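Local coordinates for protein probable aromatic acid decarboxylase (Aquifex aeolicus, PDB 2EJB) that probably acts as a flavin prenyltransferase, transferring a dimethylallyl group from dimethylallyl phosphate to FMN to make the prenylated cofactor of UbiD decarboxylases, at residues A[120-125]-A[175-180]; A[140-143]-A[147-150]; A[27-32]-A[81-86]; A[17-22]-A[168-173]; A[71-74]-A[78-81]. One frame throughout, in Å; residues are numbered along the deposited sequence.

Contact 1: A[120-125]-A[175-180]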
# COMPACT_ATOMS: atom_id res chain seq x y z
N PRO A 120 2.04 11.09 19.00
CA PRO A 120 1.91 10.06 17.97
C PRO A 120 1.23 10.59 16.70
O PRO A 120 0.17 11.22 16.77
CB PRO A 120 1.09 8.98 18.67
CG PRO A 120 1.58 9.09 20.11
CD PRO A 120 1.61 10.59 20.31
N LEU A 121 1.85 10.33 15.56
CA LEU A 121 1.33 10.77 14.26
C LEU A 121 1.20 9.54 13.36
O LEU A 121 2.18 8.84 13.10
CB LEU A 121 2.28 11.79 13.62
CG LEU A 121 1.89 12.26 12.21
CD1 LEU A 121 0.56 13.03 12.26
CD2 LEU A 121 2.99 13.13 11.65
N VAL A 122 -0.01 9.29 12.87
CA VAL A 122 -0.26 8.13 12.02
C VAL A 122 -0.85 8.53 10.67
O VAL A 122 -1.87 9.22 10.60
CB VAL A 122 -1.22 7.14 12.72
CG1 VAL A 122 -1.27 5.83 11.96
CG2 VAL A 122 -0.76 6.91 14.16
N LEU A 123 -0.21 8.10 9.59
CA LEU A 123 -0.65 8.42 8.23
C LEU A 123 -1.05 7.18 7.44
O LEU A 123 -0.39 6.13 7.52
CB LEU A 123 0.47 9.15 7.48
CG LEU A 123 0.77 10.64 7.70
CD1 LEU A 123 0.41 11.10 9.09
CD2 LEU A 123 2.25 10.90 7.39
N LEU A 124 -2.14 7.28 6.68
CA LEU A 124 -2.59 6.17 5.85
C LEU A 124 -2.35 6.64 4.43
O LEU A 124 -3.06 7.51 3.93
CB LEU A 124 -4.08 5.85 6.04
CG LEU A 124 -4.49 4.59 5.25
CD1 LEU A 124 -3.94 3.37 5.96
CD2 LEU A 124 -6.01 4.49 5.14
N VAL A 125 -1.35 6.06 3.77
CA VAL A 125 -1.02 6.45 2.41
C VAL A 125 -1.63 5.49 1.40
O VAL A 125 -1.61 4.27 1.57
CB VAL A 125 0.51 6.51 2.20
CG1 VAL A 125 0.81 6.88 0.76
CG2 VAL A 125 1.12 7.54 3.16
N ASP A 175 -4.57 -0.31 16.00
CA ASP A 175 -3.52 -1.07 16.66
C ASP A 175 -2.25 -0.23 16.80
O ASP A 175 -1.49 -0.40 17.75
CB ASP A 175 -3.18 -2.34 15.89
CG ASP A 175 -4.28 -3.38 15.94
OD1 ASP A 175 -5.12 -3.30 16.87
OD2 ASP A 175 -4.30 -4.27 15.07
N VAL A 176 -2.03 0.67 15.85
CA VAL A 176 -0.85 1.53 15.91
C VAL A 176 -0.82 2.30 17.22
O VAL A 176 0.24 2.48 17.83
CB VAL A 176 -0.81 2.53 14.74
CG1 VAL A 176 0.35 3.51 14.92
CG2 VAL A 176 -0.66 1.79 13.42
N LEU A 177 -1.98 2.75 17.68
CA LEU A 177 -2.02 3.50 18.93
C LEU A 177 -2.50 2.68 20.12
O LEU A 177 -2.85 3.22 21.16
CB LEU A 177 -2.88 4.76 18.74
CG LEU A 177 -2.12 6.03 18.31
CD1 LEU A 177 -0.97 5.72 17.36
CD2 LEU A 177 -3.12 6.98 17.67
N ARG A 178 -2.51 1.36 19.95
CA ARG A 178 -2.92 0.44 21.01
C ARG A 178 -4.35 0.62 21.50
O ARG A 178 -4.66 0.35 22.66
CB ARG A 178 -1.98 0.55 22.21
CG ARG A 178 -0.71 -0.28 22.10
CD ARG A 178 0.04 -0.00 20.82
NE ARG A 178 1.30 -0.74 20.74
CZ ARG A 178 2.02 -0.86 19.63
NH1 ARG A 178 1.61 -0.29 18.50
NH2 ARG A 178 3.16 -1.55 19.65
N ILE A 179 -5.24 1.09 20.62
CA ILE A 179 -6.63 1.27 21.02
C ILE A 179 -7.36 -0.05 20.80
O ILE A 179 -7.42 -0.55 19.68
CB ILE A 179 -7.30 2.38 20.19
CG1 ILE A 179 -6.62 3.73 20.47
CG2 ILE A 179 -8.78 2.46 20.52
CD1 ILE A 179 -7.22 4.89 19.71
N GLU A 180 -7.90 -0.61 21.88
CA GLU A 180 -8.62 -1.88 21.81
C GLU A 180 -9.87 -1.77 20.93
O GLU A 180 -10.59 -0.76 20.99
CB GLU A 180 -9.02 -2.35 23.22
CG GLU A 180 -9.98 -1.41 23.97
CD GLU A 180 -10.47 -1.98 25.30
OE1 GLU A 180 -9.64 -2.24 26.18
OE2 GLU A 180 -11.70 -2.16 25.45
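Val122 CG2 and Leu177 CD1 are only 3.4 Å apart, tighter than two methyl groups normally pack. The two side chains reach toward each other and meet tip to tip. Leu177 lies just past the body of helix 162-176, and its chi1 of -92° is away from the usual staggered value. The close contact and the twisted torsion together suggest some strain at this point. The same CD1 also touches Pro120 CB at 4.1 Å, so one leucine methyl spans Val122 of the strand and Pro120 just before it. Val176 comes in beside Leu177, again tip to tip with Val122. Its CG1 meets Val122 CG2 at 3.7 Å and Val122 CG1 at 4.1 Å. With CG1 anti to the backbone N (chi1 173°), Val176 points this methyl at the two methyls of Val122. The contact between these segments is wholly apolar.

A Schellman motif closes the helix here. Arg178 has positive phi and is its C-prime residue. Arg178 N bonds to Asp175 O, and Ile179 N bonds to Leu174 O. Arg178 NH1 folds back and makes two weak bonds, to Asp175 O and Val176 O. The motif turns the chain off the helix just beyond Leu177.

Strand 121-125 sits in the parallel sheet between strands 82-90 and 147-150. Val122 also packs on Tyr86, Val149 and Leu173. Val176 touches Val147 of its own chain and Pro129 of the second subunit, so the end of helix 162-176 lies on the sheet and at the dimer interface.

Contact 2: A[140-143]-A[147-150]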
# COMPACT_ATOMS: atom_id res chain seq x y z
N LYS A 140 11.22 9.67 5.94
CA LYS A 140 11.49 10.78 6.83
C LYS A 140 10.45 10.79 7.96
O LYS A 140 10.81 10.96 9.12
CB LYS A 140 11.46 12.11 6.07
CG LYS A 140 11.68 13.31 6.97
CD LYS A 140 12.73 14.28 6.45
CE LYS A 140 13.10 15.31 7.53
NZ LYS A 140 13.98 16.39 7.02
N ILE A 141 9.17 10.61 7.62
CA ILE A 141 8.12 10.59 8.64
C ILE A 141 8.46 9.49 9.65
O ILE A 141 8.48 9.73 10.86
CB ILE A 141 6.72 10.26 8.05
CG1 ILE A 141 6.24 11.39 7.14
CG2 ILE A 141 5.73 9.99 9.18
CD1 ILE A 141 6.15 12.73 7.81
N THR A 142 8.74 8.30 9.13
CA THR A 142 9.07 7.14 9.95
C THR A 142 10.25 7.38 10.89
O THR A 142 10.14 7.15 12.09
CB THR A 142 9.37 5.93 9.05
OG1 THR A 142 8.22 5.66 8.24
CG2 THR A 142 9.71 4.70 9.89
N ARG A 143 11.36 7.84 10.34
CA ARG A 143 12.54 8.11 11.15
C ARG A 143 12.25 9.15 12.22
O ARG A 143 12.83 9.11 13.30
CB ARG A 143 13.70 8.57 10.26
CG ARG A 143 14.30 7.42 9.47
CD ARG A 143 15.24 7.88 8.38
NE ARG A 143 15.93 6.74 7.76
CZ ARG A 143 16.65 6.81 6.65
NH1 ARG A 143 16.78 7.95 5.99
NH2 ARG A 143 17.26 5.72 6.19
N VAL A 147 4.28 7.09 12.12
CA VAL A 147 3.99 5.76 11.60
C VAL A 147 3.25 5.87 10.28
O VAL A 147 2.22 6.54 10.18
CB VAL A 147 3.11 4.96 12.57
CG1 VAL A 147 2.66 3.66 11.90
CG2 VAL A 147 3.88 4.65 13.84
N VAL A 148 3.78 5.21 9.27
CA VAL A 148 3.15 5.22 7.96
C VAL A 148 2.47 3.90 7.69
O VAL A 148 3.09 2.84 7.72
CB VAL A 148 4.19 5.51 6.85
CG1 VAL A 148 3.51 5.43 5.47
CG2 VAL A 148 4.79 6.89 7.05
N VAL A 149 1.17 3.97 7.42
CA VAL A 149 0.39 2.79 7.14
C VAL A 149 -0.15 2.89 5.72
O VAL A 149 -0.92 3.79 5.41
CB VAL A 149 -0.82 2.66 8.09
CG1 VAL A 149 -1.52 1.32 7.86
CG2 VAL A 149 -0.37 2.80 9.55
N PRO A 150 0.26 1.97 4.83
CA PRO A 150 -0.24 2.03 3.46
C PRO A 150 -1.63 1.42 3.46
O PRO A 150 -1.91 0.53 4.25
CB PRO A 150 0.75 1.16 2.70
CG PRO A 150 1.03 0.09 3.69
CD PRO A 150 1.23 0.87 4.98
O HOH W 1 6.35 4.02 9.41
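No flat group takes part where Ile141 and Thr142 meet Val148; methyls and one hydroxyl make the contact. Val148 CG2 is the shared atom. Ile141 CG2 lies 3.9 Å from it, and Thr142 OG1 lies 3.8 Å from it. Both helix side chains cross the valine at about a right angle. Ile141 presents its short branch: CG2 is anti to the backbone N, while the longer CG1 branch (chi1 -67°) leads away from the strand.

A water bridges the helix and the strand beside this apolar patch. It donates to Thr142 OG1 at 2.7 Å and accepts from Val148 N at 2.8 Å. Thr142 OG1 is also bonded to Met138 O, one turn back in the helix. The hydroxyl is therefore gripped twice, and these two bonds would fix its rotation. The water gives the strand N-H a partner on the helix side.

The contact belongs to a beta-alpha-beta unit: strand 121-125, helix 132-143, strand 147-150. It is where the helix returns to the sheet. Val147 and Val149 pair through their backbones with strand 121-125. Val148 also makes backbone hydrogen bonds to the second subunit, and Arg143 forms a salt bridge with Glu136 of that subunit. Ile141 also packs on Leu123 of strand 121-125 and on Leu95, Ile98 and Ala99 of helix 92-100.

Contact 3: A[27-32]-A[81-86]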
# COMPACT_ATOMS: atom_id res chain seq x y z
N LEU A 27 -16.12 3.96 20.33
CA LEU A 27 -15.25 3.56 21.43
C LEU A 27 -15.13 4.67 22.47
O LEU A 27 -14.32 4.58 23.39
CB LEU A 27 -13.87 3.17 20.90
CG LEU A 27 -13.88 1.89 20.04
CD1 LEU A 27 -12.51 1.68 19.41
CD2 LEU A 27 -14.26 0.69 20.91
N ASP A 28 -15.95 5.70 22.32
CA ASP A 28 -16.00 6.83 23.26
C ASP A 28 -14.77 7.72 23.34
O ASP A 28 -14.23 7.95 24.43
CB ASP A 28 -16.36 6.33 24.66
CG ASP A 28 -17.76 5.76 24.73
OD1 ASP A 28 -18.57 6.06 23.83
OD2 ASP A 28 -18.05 5.01 25.69
N PHE A 29 -14.34 8.24 22.20
CA PHE A 29 -13.20 9.14 22.12
C PHE A 29 -13.72 10.52 21.75
O PHE A 29 -14.66 10.64 20.96
CB PHE A 29 -12.22 8.68 21.04
CG PHE A 29 -11.26 7.61 21.47
CD1 PHE A 29 -10.14 7.93 22.24
CD2 PHE A 29 -11.48 6.28 21.12
CE1 PHE A 29 -9.24 6.93 22.63
CE2 PHE A 29 -10.59 5.28 21.51
CZ PHE A 29 -9.47 5.61 22.27
N SER A 30 -13.12 11.57 22.31
CA SER A 30 -13.52 12.93 21.95
C SER A 30 -12.71 13.24 20.71
O SER A 30 -11.50 13.42 20.78
CB SER A 30 -13.16 13.92 23.06
OG SER A 30 -14.12 13.89 24.10
N VAL A 31 -13.38 13.28 19.56
CA VAL A 31 -12.67 13.52 18.32
C VAL A 31 -12.69 14.94 17.77
O VAL A 31 -13.74 15.55 17.62
CB VAL A 31 -13.18 12.58 17.21
CG1 VAL A 31 -12.38 12.79 15.94
CG2 VAL A 31 -13.08 11.14 17.68
N ASP A 32 -11.49 15.44 17.49
CA ASP A 32 -11.32 16.75 16.90
C ASP A 32 -11.07 16.43 15.43
O ASP A 32 -10.07 15.79 15.08
CB ASP A 32 -10.13 17.48 17.53
CG ASP A 32 -10.50 18.17 18.83
OD1 ASP A 32 -11.35 19.09 18.79
OD2 ASP A 32 -9.96 17.80 19.89
N HIS A 81 -1.69 16.77 24.92
CA HIS A 81 -2.62 16.01 25.74
C HIS A 81 -3.45 14.99 24.96
O HIS A 81 -4.29 14.29 25.53
CB HIS A 81 -3.54 16.98 26.49
CG HIS A 81 -2.81 17.90 27.42
ND1 HIS A 81 -2.14 17.45 28.54
CD2 HIS A 81 -2.61 19.24 27.37
CE1 HIS A 81 -1.56 18.48 29.14
NE2 HIS A 81 -1.83 19.57 28.46
N TYR A 82 -3.20 14.89 23.66
CA TYR A 82 -3.93 13.95 22.81
C TYR A 82 -3.22 12.60 22.78
O TYR A 82 -2.01 12.52 22.94
CB TYR A 82 -4.04 14.49 21.39
CG TYR A 82 -5.00 15.65 21.24
CD1 TYR A 82 -6.16 15.51 20.48
CD2 TYR A 82 -4.76 16.86 21.88
CE1 TYR A 82 -7.06 16.57 20.35
CE2 TYR A 82 -5.66 17.93 21.75
CZ TYR A 82 -6.81 17.77 20.98
OH TYR A 82 -7.71 18.79 20.85
N ARG A 83 -3.99 11.54 22.55
CA ARG A 83 -3.41 10.20 22.48
C ARG A 83 -2.70 10.00 21.15
O ARG A 83 -1.82 9.16 21.03
CB ARG A 83 -4.51 9.16 22.66
CG ARG A 83 -3.99 7.73 22.65
CD ARG A 83 -5.08 6.74 22.96
NE ARG A 83 -4.57 5.37 23.00
CZ ARG A 83 -5.25 4.34 23.48
NH1 ARG A 83 -6.48 4.51 23.96
NH2 ARG A 83 -4.72 3.13 23.45
N GLY A 84 -3.10 10.77 20.14
CA GLY A 84 -2.47 10.64 18.84
C GLY A 84 -3.16 11.44 17.75
O GLY A 84 -4.26 11.97 17.94
N VAL A 85 -2.50 11.54 16.61
CA VAL A 85 -3.05 12.27 15.48
C VAL A 85 -3.10 11.39 14.25
O VAL A 85 -2.08 10.83 13.84
CB VAL A 85 -2.21 13.51 15.14
CG1 VAL A 85 -2.72 14.14 13.84
CG2 VAL A 85 -2.29 14.51 16.27
N TYR A 86 -4.29 11.27 13.67
CA TYR A 86 -4.49 10.48 12.46
C TYR A 86 -4.69 11.40 11.27
O TYR A 86 -5.35 12.44 11.37
CB TYR A 86 -5.74 9.60 12.57
CG TYR A 86 -5.61 8.39 13.46
CD1 TYR A 86 -6.34 8.30 14.65
CD2 TYR A 86 -4.77 7.33 13.12
CE1 TYR A 86 -6.25 7.17 15.47
CE2 TYR A 86 -4.67 6.20 13.94
CZ TYR A 86 -5.41 6.13 15.11
OH TYR A 86 -5.33 5.02 15.91
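Tyr82 starts from a CB that points neither toward nor away from segment 27-32, and its hydroxyl comes nearer and reaches Asp32. Along the ring, CE1 comes to 3.2 Å from Asp32 OD2, and CZ lies just behind it. At the tip, OH donates to Asp32 OD2 over a short 2.6 Å. The oxygen lies at the edge of the tyrosine ring, near its plane. Relative to the carboxylate, the approach is not flat: the phenol meets OD2 from above, 55° out of its plane. The other oxygen, Asp32 OD1, takes a salt bridge from Arg62 NE and a hydrogen bond from His64 NE2. At least three groups hold this buried carboxylate, and the nearby arginine would be expected to favour its charged form.

A second pair lies nearby. Arg83 extends in a straight chain, with CG anti to the backbone N (chi1 -178°). Its CD passes Phe29 CE1 at 4.2 Å. Its NH1 then stops 3.6 Å from Phe29 CZ, at the ring edge and near its plane, so this is not a cation-pi stack. The guanidinium and ring planes are 58° apart. Arg83 NH2 bonds to Leu177 O.

Strands 30-35 and 82-90 are not neighbours, since strand 3-8 runs between them in the parallel sheet. The side chains bridge that gap, with Phe29 and Arg83 packing on Ile4 and Tyr82 on Lys3. Phe29 also meets Leu24 of helix 14-26, while Tyr82 and Asp32 lie against Leu73.

Contact 4: A[17-22]-A[168-173]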
# COMPACT_ATOMS: atom_id res chain seq x y z
N GLY A 17 -11.14 7.02 6.34
CA GLY A 17 -11.21 8.04 7.37
C GLY A 17 -12.58 8.15 8.01
O GLY A 17 -12.71 8.48 9.20
N ILE A 18 -13.62 7.89 7.22
CA ILE A 18 -14.99 7.94 7.70
C ILE A 18 -15.20 6.79 8.69
O ILE A 18 -15.67 6.99 9.81
CB ILE A 18 -15.98 7.78 6.52
CG1 ILE A 18 -15.88 8.99 5.60
CG2 ILE A 18 -17.41 7.61 7.04
CD1 ILE A 18 -16.17 10.30 6.31
N LYS A 19 -14.81 5.59 8.27
CA LYS A 19 -14.94 4.40 9.09
C LYS A 19 -14.16 4.54 10.40
O LYS A 19 -14.65 4.16 11.47
CB LYS A 19 -14.43 3.17 8.33
CG LYS A 19 -14.65 1.85 9.05
CD LYS A 19 -16.11 1.68 9.45
CE LYS A 19 -17.03 1.69 8.24
NZ LYS A 19 -18.47 1.60 8.63
N LEU A 20 -12.95 5.08 10.31
CA LEU A 20 -12.12 5.26 11.49
C LEU A 20 -12.81 6.23 12.45
O LEU A 20 -12.81 6.03 13.66
CB LEU A 20 -10.74 5.82 11.09
CG LEU A 20 -9.82 6.23 12.24
CD1 LEU A 20 -9.72 5.09 13.25
CD2 LEU A 20 -8.43 6.59 11.69
N LEU A 21 -13.40 7.28 11.89
CA LEU A 21 -14.11 8.27 12.68
C LEU A 21 -15.26 7.63 13.44
O LEU A 21 -15.41 7.83 14.65
CB LEU A 21 -14.65 9.38 11.77
CG LEU A 21 -15.60 10.39 12.42
CD1 LEU A 21 -14.84 11.25 13.42
CD2 LEU A 21 -16.22 11.27 11.34
N GLN A 22 -16.06 6.85 12.74
CA GLN A 22 -17.20 6.20 13.36
C GLN A 22 -16.76 5.31 14.50
O GLN A 22 -17.35 5.32 15.58
CB GLN A 22 -17.97 5.39 12.32
CG GLN A 22 -18.50 6.23 11.18
CD GLN A 22 -19.02 5.38 10.04
OE1 GLN A 22 -18.38 4.43 9.62
NE2 GLN A 22 -20.19 5.74 9.52
N PHE A 168 -10.28 -3.95 8.06
CA PHE A 168 -8.93 -4.47 8.28
C PHE A 168 -7.96 -3.30 8.43
O PHE A 168 -7.21 -3.22 9.41
CB PHE A 168 -8.47 -5.33 7.10
CG PHE A 168 -7.00 -5.69 7.16
CD1 PHE A 168 -6.55 -6.72 7.98
CD2 PHE A 168 -6.07 -4.95 6.45
CE1 PHE A 168 -5.19 -6.99 8.10
CE2 PHE A 168 -4.70 -5.21 6.56
CZ PHE A 168 -4.26 -6.24 7.39
N VAL A 169 -7.99 -2.39 7.46
CA VAL A 169 -7.11 -1.23 7.49
C VAL A 169 -7.39 -0.36 8.72
O VAL A 169 -6.46 0.11 9.38
CB VAL A 169 -7.27 -0.40 6.21
CG1 VAL A 169 -6.34 0.80 6.25
CG2 VAL A 169 -6.96 -1.27 4.99
N VAL A 170 -8.66 -0.16 9.03
CA VAL A 170 -9.04 0.64 10.19
C VAL A 170 -8.52 -0.02 11.47
O VAL A 170 -8.09 0.66 12.40
CB VAL A 170 -10.58 0.80 10.29
CG1 VAL A 170 -10.95 1.58 11.54
CG2 VAL A 170 -11.09 1.53 9.07
N GLY A 171 -8.56 -1.35 11.51
CA GLY A 171 -8.08 -2.07 12.68
C GLY A 171 -6.58 -1.90 12.83
O GLY A 171 -6.06 -1.82 13.95
N LYS A 172 -5.88 -1.85 11.70
CA LYS A 172 -4.44 -1.68 11.70
C LYS A 172 -4.10 -0.30 12.26
O LYS A 172 -3.16 -0.15 13.04
CB LYS A 172 -3.88 -1.81 10.28
CG LYS A 172 -3.37 -3.20 9.93
CD LYS A 172 -2.09 -3.49 10.71
CE LYS A 172 -1.46 -4.80 10.29
NZ LYS A 172 -0.21 -5.08 11.06
N LEU A 173 -4.88 0.69 11.86
CA LEU A 173 -4.67 2.06 12.33
C LEU A 173 -4.87 2.18 13.83
O LEU A 173 -4.13 2.89 14.50
CB LEU A 173 -5.60 3.01 11.59
CG LEU A 173 -5.21 3.20 10.12
CD1 LEU A 173 -6.36 3.84 9.35
CD2 LEU A 173 -3.94 4.05 10.05
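Lys19 NZ donates to Gln22 OE1 over 3.0 Å, a bond within one turn of helix 14-26. The donor is tilted 21° from the carbonyl plane of the amide. Bends at chi2 and chi3 carry the amine away from residues 168-173. The stem stays behind and packs on them: Lys19 CG touches Val170 CG2 at 3.6 Å, the two side chains crossing at about a right angle.

Val170 has the most surface buried in this contact. Its other methyl, CG1, sits 3.9 Å from Leu20 CA, lying against the helix backbone, and 4.1 Å from Leu20 CD1. The axes of the two segments come within 9.6 Å and cross at -58°. Both helices cover the same face of the Rossmann-like parallel sheet, where the first and last helices of the fold meet. Leu20 CD2 reaches Leu173 CD1 at 4.2 Å, and both leucines go on to Val88 of the central strand 82-90. Leu20 also packs on Tyr86, whose OH bonds to Leu173 O. On helix 162-176, Lys172 is predicted to bind dimethylallyl phosphate. Its NZ bonds to Ala128 O of the second subunit.

Contact 5: A[71-74]-A[78-81]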
# COMPACT_ATOMS: atom_id res chain seq x y z
N SER A 71 -7.20 27.33 15.72
CA SER A 71 -7.63 26.05 16.27
C SER A 71 -6.72 25.59 17.40
O SER A 71 -5.51 25.80 17.36
CB SER A 71 -7.62 24.99 15.16
OG SER A 71 -7.88 23.70 15.68
N PRO A 72 -7.31 24.97 18.44
CA PRO A 72 -6.51 24.50 19.57
C PRO A 72 -5.45 23.51 19.09
O PRO A 72 -4.34 23.47 19.60
CB PRO A 72 -7.54 23.82 20.46
CG PRO A 72 -8.79 24.59 20.17
CD PRO A 72 -8.74 24.72 18.67
N LEU A 73 -5.83 22.71 18.09
CA LEU A 73 -4.93 21.69 17.54
C LEU A 73 -3.62 22.26 17.01
O LEU A 73 -2.65 21.52 16.86
CB LEU A 73 -5.63 20.93 16.41
CG LEU A 73 -6.91 20.17 16.74
CD1 LEU A 73 -7.36 19.41 15.49
CD2 LEU A 73 -6.68 19.20 17.90
N ALA A 74 -3.60 23.55 16.73
CA ALA A 74 -2.39 24.18 16.20
C ALA A 74 -1.46 24.64 17.32
O ALA A 74 -0.44 25.28 17.06
CB ALA A 74 -2.76 25.35 15.30
N ARG A 78 -1.63 22.47 23.66
CA ARG A 78 -2.91 21.76 23.63
C ARG A 78 -2.74 20.34 23.09
O ARG A 78 -3.29 19.38 23.64
CB ARG A 78 -3.92 22.50 22.74
CG ARG A 78 -4.34 23.87 23.24
CD ARG A 78 -5.13 23.77 24.53
NE ARG A 78 -5.60 25.07 24.99
CZ ARG A 78 -6.50 25.81 24.35
NH1 ARG A 78 -7.05 25.38 23.22
NH2 ARG A 78 -6.86 26.99 24.84
N LEU A 79 -1.99 20.20 22.01
CA LEU A 79 -1.79 18.91 21.37
C LEU A 79 -1.10 17.83 22.20
O LEU A 79 -1.37 16.64 22.02
CB LEU A 79 -1.03 19.09 20.05
CG LEU A 79 -1.53 18.35 18.79
CD1 LEU A 79 -0.45 17.41 18.29
CD2 LEU A 79 -2.83 17.60 19.07
N VAL A 80 -0.23 18.23 23.11
CA VAL A 80 0.49 17.26 23.93
C VAL A 80 -0.42 16.39 24.79
O VAL A 80 0.01 15.37 25.32
CB VAL A 80 1.53 17.95 24.85
CG1 VAL A 80 2.55 18.70 24.01
CG2 VAL A 80 0.83 18.90 25.84
N HIS A 81 -1.69 16.77 24.92
CA HIS A 81 -2.62 16.01 25.74
C HIS A 81 -3.45 14.99 24.96
O HIS A 81 -4.29 14.29 25.53
CB HIS A 81 -3.54 16.98 26.49
CG HIS A 81 -2.81 17.90 27.42
ND1 HIS A 81 -2.14 17.45 28.54
CD2 HIS A 81 -2.61 19.24 27.37
CE1 HIS A 81 -1.56 18.48 29.14
NE2 HIS A 81 -1.83 19.57 28.46
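Pro72, Arg78 and Leu79 bury the most surface in this contact. Arg78 lays its guanidinium edge on the proline ring. Pro72 CB lies at that edge, near the guanidinium plane, 3.2 Å from Arg78 NH1, and Pro72 CG is 3.6 Å from the same nitrogen. The arginine gets there by bending at chi2 (-67°), which curls the chain back toward the proline. Lower down, its CB sits 3.3 Å from Pro72 O, so both the base and the tip of the side chain rest on one residue. The two side chains meet at a slant. This side of the contact is at the surface.

Leu79 makes the buried side. Its CG lies 3.9 Å from Leu73 O, over the backbone of the turn. Its CD2 meets Leu73 CD2 at 4.3 Å, a loose apolar contact.

Residues 72-74 form a short 3-10 turn. Ala74 N bonds to Ser71 O at 3.0 Å, and Leu73 N makes a weak bond to Ser71 OG. Helix 76-79 follows at once, so the chain doubles back on itself in a compact corner.

This corner links strand 61-65 to strand 82-90. Leu79 packs on Val85 and on Val113 of helix 106-117. Leu73 packs on Val34 of strand 30-35. Ser71 and Ala74 rest on Leu106.

In the fold
Contacts 3 and 4 are buried, and contacts 1, 2 and 5 are partly so. Contacts 1 and 4 share helix 162-176 and meet where Val122 and Leu124 pack on Leu173. Contacts 1, 2 and 3 all reach the one parallel sheet: contact 2 at its edge strand 147-150, contact 3 across strand 3-8. Contacts 3 and 5 share His81 and join through Leu73. The chemistry differs. Contact 1 is apolar packing, and contact 4 is mostly that. Contact 2 adds a water, contact 3 centres on a buried carboxylate, and contact 5 sets an exposed arginine on a proline. Contacts 1, 2 and 4 also touch the second subunit, while contacts 3 and 5 do not.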